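Putative arylalkylamine N-Acetyltransferase 7 (Aedes aegypti, PDB 4FD7) probably transfers an acetyl group from acetyl-CoA to the amine of an acceptor substrate, as a member of the GNAT family of N-acetyltransferases. Local coordinates at residues I121-S133 and I208-Y222. Residues are numbered along the deposited sequence; the frame is centred on the assembly and turned at random.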
# COMPACT_ATOMS: atom_id res chain seq x y z
N ILE A 121 16.75 9.25 -4.51
CA ILE A 121 15.41 9.05 -5.03
C ILE A 121 14.47 8.41 -3.99
O ILE A 121 13.42 8.98 -3.66
CB ILE A 121 15.45 8.17 -6.29
CG1 ILE A 121 15.96 8.97 -7.50
CG2 ILE A 121 14.07 7.57 -6.60
CD1 ILE A 121 16.25 8.09 -8.72
N PHE A 122 14.82 7.23 -3.48
CA PHE A 122 13.90 6.63 -2.51
C PHE A 122 13.92 7.35 -1.17
O PHE A 122 12.92 7.38 -0.47
CB PHE A 122 14.04 5.12 -2.36
CG PHE A 122 12.88 4.50 -1.63
CD1 PHE A 122 11.66 4.34 -2.27
CD2 PHE A 122 12.98 4.13 -0.29
CE1 PHE A 122 10.54 3.81 -1.60
CE2 PHE A 122 11.89 3.59 0.39
CZ PHE A 122 10.65 3.44 -0.27
N GLN A 123 15.05 7.95 -0.82
CA GLN A 123 15.07 8.68 0.44
C GLN A 123 14.06 9.81 0.38
O GLN A 123 13.34 10.07 1.35
CB GLN A 123 16.46 9.22 0.76
CG GLN A 123 16.52 9.83 2.15
CD GLN A 123 16.64 8.78 3.24
OE1 GLN A 123 17.56 7.96 3.21
NE2 GLN A 123 15.71 8.78 4.19
N ALA A 124 13.99 10.47 -0.79
CA ALA A 124 13.01 11.52 -1.00
C ALA A 124 11.59 10.98 -0.96
O ALA A 124 10.71 11.60 -0.36
CB ALA A 124 13.28 12.24 -2.32
N ILE A 125 11.35 9.85 -1.60
CA ILE A 125 9.98 9.31 -1.57
C ILE A 125 9.55 8.97 -0.14
O ILE A 125 8.49 9.40 0.35
CB ILE A 125 9.84 8.10 -2.49
CG1 ILE A 125 10.02 8.54 -3.94
CG2 ILE A 125 8.49 7.40 -2.26
CD1 ILE A 125 10.22 7.40 -4.91
N TYR A 126 10.39 8.19 0.52
CA TYR A 126 10.20 7.83 1.92
C TYR A 126 9.94 9.04 2.82
O TYR A 126 8.97 9.07 3.59
CB TYR A 126 11.43 7.08 2.40
CG TYR A 126 11.32 6.59 3.82
CD1 TYR A 126 11.91 7.30 4.86
CD2 TYR A 126 10.65 5.42 4.12
CE1 TYR A 126 11.81 6.87 6.16
CE2 TYR A 126 10.54 4.98 5.44
CZ TYR A 126 11.13 5.71 6.45
OH TYR A 126 11.05 5.29 7.77
N ASP A 127 10.83 10.03 2.76
CA ASP A 127 10.70 11.23 3.58
C ASP A 127 9.46 12.05 3.21
O ASP A 127 8.88 12.72 4.05
CB ASP A 127 11.94 12.11 3.44
CG ASP A 127 13.17 11.47 4.02
OD1 ASP A 127 13.03 10.45 4.73
OD2 ASP A 127 14.29 11.99 3.77
N THR A 128 9.05 12.00 1.94
CA THR A 128 7.82 12.69 1.54
C THR A 128 6.59 12.07 2.21
O THR A 128 5.77 12.77 2.83
CB THR A 128 7.61 12.63 0.03
OG1 THR A 128 8.69 13.30 -0.62
CG2 THR A 128 6.30 13.30 -0.36
N ILE A 129 6.47 10.76 2.07
CA ILE A 129 5.38 10.05 2.71
C ILE A 129 5.44 10.29 4.22
O ILE A 129 4.42 10.52 4.86
CB ILE A 129 5.44 8.53 2.44
CG1 ILE A 129 5.19 8.25 0.96
CG2 ILE A 129 4.43 7.79 3.30
CD1 ILE A 129 5.92 7.01 0.46
N GLU A 130 6.63 10.23 4.79
CA GLU A 130 6.74 10.40 6.24
C GLU A 130 6.30 11.79 6.70
O GLU A 130 5.68 11.91 7.75
CB GLU A 130 8.16 10.06 6.73
CG GLU A 130 8.27 10.04 8.25
CD GLU A 130 7.10 9.32 8.92
OE1 GLU A 130 6.84 8.14 8.60
OE2 GLU A 130 6.44 9.94 9.79
N TYR A 131 6.64 12.82 5.92
CA TYR A 131 6.17 14.17 6.20
C TYR A 131 4.63 14.20 6.18
O TYR A 131 3.97 14.73 7.10
CB TYR A 131 6.74 15.18 5.19
CG TYR A 131 6.12 16.55 5.34
CD1 TYR A 131 6.59 17.44 6.30
CD2 TYR A 131 5.04 16.95 4.55
CE1 TYR A 131 6.01 18.70 6.46
CE2 TYR A 131 4.46 18.19 4.70
CZ TYR A 131 4.94 19.06 5.66
OH TYR A 131 4.35 20.30 5.79
N VAL A 132 4.06 13.61 5.14
CA VAL A 132 2.60 13.62 5.01
C VAL A 132 1.93 12.87 6.17
O VAL A 132 0.88 13.29 6.71
CB VAL A 132 2.21 13.02 3.67
CG1 VAL A 132 0.70 12.86 3.56
CG2 VAL A 132 2.73 13.93 2.54
N SER A 133 2.55 11.76 6.57
CA SER A 133 2.07 10.95 7.69
C SER A 133 2.12 11.73 8.98
O SER A 133 1.23 11.63 9.83
CB SER A 133 2.95 9.70 7.84
OG SER A 133 2.50 8.89 8.92
N ILE A 208 -2.15 17.37 0.15
CA ILE A 208 -1.16 18.37 -0.24
C ILE A 208 -0.61 18.03 -1.63
O ILE A 208 -0.38 16.86 -1.91
CB ILE A 208 -0.02 18.48 0.81
CG1 ILE A 208 0.92 19.65 0.49
CG2 ILE A 208 0.76 17.15 0.96
CD1 ILE A 208 2.13 19.78 1.42
N THR A 209 -0.43 19.01 -2.51
CA THR A 209 0.05 18.68 -3.85
C THR A 209 1.55 18.41 -3.83
O THR A 209 2.24 18.80 -2.89
CB THR A 209 -0.22 19.80 -4.89
OG1 THR A 209 0.43 21.01 -4.49
CG2 THR A 209 -1.71 20.05 -5.04
N TYR A 210 2.04 17.72 -4.85
CA TYR A 210 3.48 17.54 -4.99
C TYR A 210 4.20 18.88 -5.23
O TYR A 210 5.32 19.09 -4.74
CB TYR A 210 3.78 16.49 -6.06
CG TYR A 210 3.26 15.13 -5.63
CD1 TYR A 210 3.90 14.39 -4.65
CD2 TYR A 210 2.09 14.60 -6.17
CE1 TYR A 210 3.41 13.15 -4.24
CE2 TYR A 210 1.59 13.38 -5.77
CZ TYR A 210 2.26 12.65 -4.81
OH TYR A 210 1.76 11.43 -4.41
N GLY A 211 3.53 19.80 -5.93
CA GLY A 211 4.05 21.16 -6.03
C GLY A 211 4.29 21.81 -4.67
O GLY A 211 5.37 22.39 -4.40
N GLU A 212 3.29 21.70 -3.81
CA GLU A 212 3.38 22.29 -2.47
C GLU A 212 4.43 21.57 -1.64
O GLU A 212 5.16 22.21 -0.88
CB GLU A 212 2.03 22.29 -1.75
CG GLU A 212 2.08 22.95 -0.35
CD GLU A 212 0.72 23.36 0.19
OE1 GLU A 212 -0.29 23.20 -0.52
OE2 GLU A 212 0.67 23.85 1.34
N LEU A 213 4.52 20.25 -1.79
CA LEU A 213 5.54 19.49 -1.08
C LEU A 213 6.93 19.96 -1.45
O LEU A 213 7.83 20.03 -0.60
CB LEU A 213 5.39 18.00 -1.36
CG LEU A 213 4.20 17.36 -0.65
CD1 LEU A 213 3.82 16.05 -1.32
CD2 LEU A 213 4.52 17.14 0.83
N ALA A 214 7.10 20.30 -2.72
CA ALA A 214 8.38 20.81 -3.18
C ALA A 214 8.65 22.18 -2.57
O ALA A 214 9.80 22.54 -2.34
CB ALA A 214 8.43 20.87 -4.70
N ARG A 215 7.59 22.94 -2.31
CA ARG A 215 7.76 24.19 -1.54
C ARG A 215 8.09 23.95 -0.06
O ARG A 215 8.75 24.77 0.58
CB ARG A 215 6.55 25.12 -1.70
CG ARG A 215 6.35 25.59 -3.13
CD ARG A 215 5.60 26.91 -3.20
NE ARG A 215 4.28 26.84 -2.59
CZ ARG A 215 3.21 26.33 -3.18
NH1 ARG A 215 3.29 25.84 -4.41
NH2 ARG A 215 2.05 26.31 -2.55
N VAL A 216 7.66 22.81 0.48
CA VAL A 216 8.00 22.44 1.85
C VAL A 216 9.47 22.03 1.98
O VAL A 216 10.17 22.45 2.91
CB VAL A 216 7.09 21.31 2.38
CG1 VAL A 216 7.72 20.61 3.57
CG2 VAL A 216 5.72 21.86 2.75
N ASP A 217 9.93 21.21 1.04
CA ASP A 217 11.30 20.72 0.99
C ASP A 217 11.66 20.48 -0.48
O ASP A 217 10.94 19.76 -1.19
CB ASP A 217 11.44 19.42 1.82
CG ASP A 217 12.89 18.94 1.96
OD1 ASP A 217 13.64 18.91 0.96
OD2 ASP A 217 13.27 18.55 3.08
N GLN A 218 12.75 21.12 -0.92
CA GLN A 218 13.35 20.95 -2.25
C GLN A 218 13.51 19.51 -2.72
O GLN A 218 13.46 19.23 -3.93
CB GLN A 218 14.76 21.59 -2.27
CG GLN A 218 14.80 23.10 -2.28
CD GLN A 218 16.22 23.65 -2.30
OE1 GLN A 218 16.62 24.39 -1.40
NE2 GLN A 218 16.98 23.29 -3.33
N ARG A 219 13.76 18.58 -1.80
CA ARG A 219 13.98 17.19 -2.19
C ARG A 219 12.68 16.56 -2.67
O ARG A 219 12.70 15.57 -3.41
CB ARG A 219 14.54 16.36 -1.03
CG ARG A 219 15.98 16.69 -0.66
CD ARG A 219 16.49 15.70 0.38
NE ARG A 219 15.76 15.81 1.64
CZ ARG A 219 15.14 14.79 2.23
NH1 ARG A 219 15.15 13.59 1.67
NH2 ARG A 219 14.52 14.97 3.39
N PHE A 220 11.56 17.13 -2.24
CA PHE A 220 10.25 16.55 -2.51
C PHE A 220 9.72 17.04 -3.85
O PHE A 220 8.60 17.56 -3.92
CB PHE A 220 9.24 16.93 -1.43
CG PHE A 220 9.64 16.56 -0.02
CD1 PHE A 220 10.74 15.76 0.24
CD2 PHE A 220 8.87 17.00 1.05
CE1 PHE A 220 11.09 15.42 1.55
CE2 PHE A 220 9.22 16.66 2.37
CZ PHE A 220 10.33 15.87 2.61
N ASN A 221 10.53 16.88 -4.89
CA ASN A 221 10.21 17.37 -6.23
C ASN A 221 9.81 16.21 -7.14
O ASN A 221 10.55 15.22 -7.25
CB ASN A 221 11.44 18.09 -6.80
CG ASN A 221 11.09 19.02 -7.94
OD1 ASN A 221 10.69 20.17 -7.72
ND2 ASN A 221 11.26 18.53 -9.17
N TYR A 222 8.67 16.33 -7.81
CA TYR A 222 8.10 15.24 -8.60
C TYR A 222 7.68 15.73 -9.96
O TYR A 222 6.52 16.10 -10.17
CB TYR A 222 6.92 14.60 -7.86
CG TYR A 222 7.39 13.96 -6.58
CD1 TYR A 222 7.83 12.65 -6.56
CD2 TYR A 222 7.45 14.69 -5.40
CE1 TYR A 222 8.30 12.06 -5.40
CE2 TYR A 222 7.92 14.11 -4.23
CZ TYR A 222 8.34 12.81 -4.23
OH TYR A 222 8.80 12.23 -3.07
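Tyr222, Thr128 and Phe220 meet at the middle of this contact. The contact packs helix 120-136 of this GNAT-family protein against the excursion that leaves strand 203-209, forms helix 210-216 and turns back toward strand 229-236. The two helices run nearly at right angles, 96° between the short segments. Tyr222 OH donates to Thr128 OG1 at 2.7 Å, with OG1 at the edge of the tyrosine ring and in its plane. Thr128 OG1 in turn donates to Ala124 O at 2.7 Å. The torsion that sets OG1 beside its own backbone N (chi1 -63°) turns it back to this carbonyl, which also accepts from Thr128 N on the other face of its plane. The Phe220 ring is sandwiched. Thr128 CA lies over the centre of one face of the Phe220 ring, 4.1 Å from its centroid, and Asp217 CB over the other. Farther along the helix, Tyr131 takes Val216 CG1 over one ring face, a CH-pi contact, while Leu213 CD2 packs against Tyr131 CD2 at 3.8 Å. Asp127 is held between Gln123 and Arg219. In the salt bridge, Arg219 NH1 donates to Asp127 OD2 at 2.8 Å on the anti side, and NH2 adds a weak bond to the same oxygen. Gln123 NE2 donates to Asp127 OD1; Phe117 N and Ala115 O fix its amide. Lys62 makes a cation-pi contact with Tyr222, and Met58 touches both Thr128 and Tyr222. The type I turn 217-220 presents Arg219, whose N donates to Asp217 OD1 at 2.8 Å, an Asx turn.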